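Local coordinates for hypothetical protein (Ruminococcus gnavus, PDB 4ESN) that is of unknown function but binds a zinc ion and belongs to the NusG domain II family, at residues A60-P63 / D64-C67. Sequence-based numbering, arbitrary orientation.
Sequences ADCP and DQLC. With ZN (zinc ion), chain C.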
ATOM      1  N   ALA A  60      14.777   6.201  -0.681  1.00 43.67           N
ATOM      2  CA  ALA A  60      14.381   5.638  -1.963  1.00 42.69           C
ATOM      3  C   ALA A  60      15.012   6.443  -3.076  1.00 49.89           C
ATOM      4  O   ALA A  60      15.210   7.656  -2.914  1.00 51.33           O
ATOM      5  CB  ALA A  60      12.872   5.615  -2.101  1.00 41.88           C
ATOM      6  N   ASP A  61      15.307   5.779  -4.215  1.00 47.97           N
ATOM      7  CA  ASP A  61      15.878   6.428  -5.405  1.00 50.71           C
ATOM      8  C   ASP A  61      14.774   6.870  -6.402  1.00 57.61           C
ATOM      9  O   ASP A  61      15.091   7.308  -7.508  1.00 61.54           O
ATOM     10  CB  ASP A  61      16.897   5.496  -6.099  1.00 53.06           C
ATOM     11  CG  ASP A  61      16.332   4.325  -6.898  1.00 64.57           C
ATOM     12  OD1 ASP A  61      15.116   4.026  -6.759  1.00 64.00           O
ATOM     13  OD2 ASP A  61      17.105   3.689  -7.642  1.00 74.94           O
ATOM     14  N   CYS A  62      13.495   6.732  -6.028  1.00 53.04           N
ATOM     15  CA  CYS A  62      12.348   7.107  -6.871  1.00 53.52           C
ATOM     16  C   CYS A  62      12.291   8.639  -7.062  1.00 60.44           C
ATOM     17  O   CYS A  62      12.688   9.376  -6.146  1.00 60.10           O
ATOM     18  CB  CYS A  62      11.049   6.588  -6.264  1.00 51.17           C
ATOM     19  SG  CYS A  62      10.665   7.305  -4.647  1.00 53.37           S
ATOM     20  N   PRO A  63      11.774   9.142  -8.213  1.00 60.21           N
ATOM     21  CA  PRO A  63      11.741  10.605  -8.427  1.00 62.16           C
ATOM     22  C   PRO A  63      10.746  11.371  -7.543  1.00 66.78           C
ATOM     23  O   PRO A  63      11.064  12.487  -7.115  1.00 69.34           O
ATOM     24  CB  PRO A  63      11.334  10.743  -9.901  1.00 66.12           C
ATOM     25  CG  PRO A  63      11.554   9.398 -10.512  1.00 70.13           C
ATOM     26  CD  PRO A  63      11.284   8.422  -9.409  1.00 62.85           C
ATOM     27  N   ASP A  64       9.545  10.811  -7.298  1.00 60.63           N
ATOM     28  CA  ASP A  64       8.502  11.508  -6.534  1.00 60.21           C
ATOM     29  C   ASP A  64       8.778  11.547  -5.006  1.00 61.62           C
ATOM     30  O   ASP A  64       8.290  12.463  -4.341  1.00 61.76           O
ATOM     31  CB  ASP A  64       7.100  10.914  -6.817  1.00 61.55           C
ATOM     32  CG  ASP A  64       6.903   9.444  -6.472  1.00 66.74           C
ATOM     33  OD1 ASP A  64       7.291   9.034  -5.357  1.00 63.37           O
ATOM     34  OD2 ASP A  64       6.280   8.726  -7.279  1.00 72.05           O
ATOM     35  N   GLN A  65       9.515  10.546  -4.453  1.00 54.74           N
ATOM     36  CA  GLN A  65       9.875  10.449  -3.025  1.00 51.66           C
ATOM     37  C   GLN A  65       8.631  10.318  -2.127  1.00 55.12           C
ATOM     38  O   GLN A  65       8.716  10.589  -0.924  1.00 56.89           O
ATOM     39  CB  GLN A  65      10.717  11.679  -2.591  1.00 53.12           C
ATOM     40  CG  GLN A  65      12.103  11.749  -3.232  1.00 55.83           C
ATOM     41  CD  GLN A  65      13.021  10.707  -2.648  1.00 63.62           C
ATOM     42  OE1 GLN A  65      13.403  10.773  -1.477  1.00 57.38           O
ATOM     43  NE2 GLN A  65      13.352   9.694  -3.439  1.00 50.61           N
ATOM     44  N   LEU A  66       7.491   9.907  -2.694  1.00 49.21           N
ATOM     45  CA  LEU A  66       6.222   9.801  -1.972  1.00 48.43           C
ATOM     46  C   LEU A  66       6.277   8.766  -0.843  1.00 49.63           C
ATOM     47  O   LEU A  66       5.746   9.042   0.233  1.00 48.84           O
ATOM     48  CB  LEU A  66       5.042   9.498  -2.928  1.00 49.39           C
ATOM     49  CG  LEU A  66       4.540  10.681  -3.785  1.00 57.30           C
ATOM     50  CD1 LEU A  66       3.479  10.220  -4.794  1.00 57.65           C
ATOM     51  CD2 LEU A  66       3.941  11.811  -2.907  1.00 60.90           C
ATOM     52  N   CYS A  67       6.934   7.598  -1.077  1.00 45.49           N
ATOM     53  CA  CYS A  67       7.058   6.514  -0.081  1.00 43.03           C
ATOM     54  C   CYS A  67       7.798   7.007   1.162  1.00 47.42           C
ATOM     55  O   CYS A  67       7.395   6.687   2.278  1.00 47.74           O
ATOM     56  CB  CYS A  67       7.761   5.306  -0.693  1.00 42.14           C
ATOM     57  SG  CYS A  67       9.387   5.676  -1.414  1.00 45.50           S
TER
HETATM   58 ZN    ZN C 201       9.212   5.724  -3.731  1.00 49.75          ZN
HETATM   59  O   HOH W   1      15.168   9.336   0.039  1.00 44.48           O
HETATM   60  O   HOH W   2       7.202   6.637  -4.120  1.00 49.53           O
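Cys-62 and Cys-67 bind the same zinc ion from the two arms of a tight loop. Cys-62 SG and Cys-67 SG each lie 2.3 Å from the zinc. In both cysteines the sulfur sits between the backbone N and the carbonyl carbon (chi1 63° and 55°), and this turns each thiolate in to the metal. Cys-82, from strand 79-82, gives a third sulfur, and a water 2.2 Å from the zinc takes the fourth position. Ala-60 CB packs against Cys-67 SG at 3.6 Å, and Asn-46 of strand 46-51 touches both residues.

The metal-bound water also belongs to a hydrogen-bond network. It donates to Asp-64 OD1 at 2.7 Å and accepts from Cys-67 N. Asp-64 OD1 takes a second bond, from Leu-66 N at 2.8 Å, on the anti side of the carboxylate and 25° out of its plane. This is an Asx turn, which leads into the short helix 66-69. Asp-64 is thus a second-shell residue that probably helps to position the water on the zinc.

Gln-65 ties the loop together through its amide. Its chain bends at chi2 and carries the amide back to the preceding residues. NE2 donates two nearly straight bonds, each 2.8 Å long, to Ala-60 O and Cys-62 O. Both acceptors lie close to the amide plane. The donor lies in the carbonyl plane of Cys-62 but well above that of Ala-60. Another water receives a bond from Ala-60 N and donates to Gln-65 OE1, so both ends of the amide are held and its rotation is fixed.

Together these residues form a zinc-binding loop between strand 54-60 and helix 66-69, a three-cysteine, one-water site within the NusG domain II.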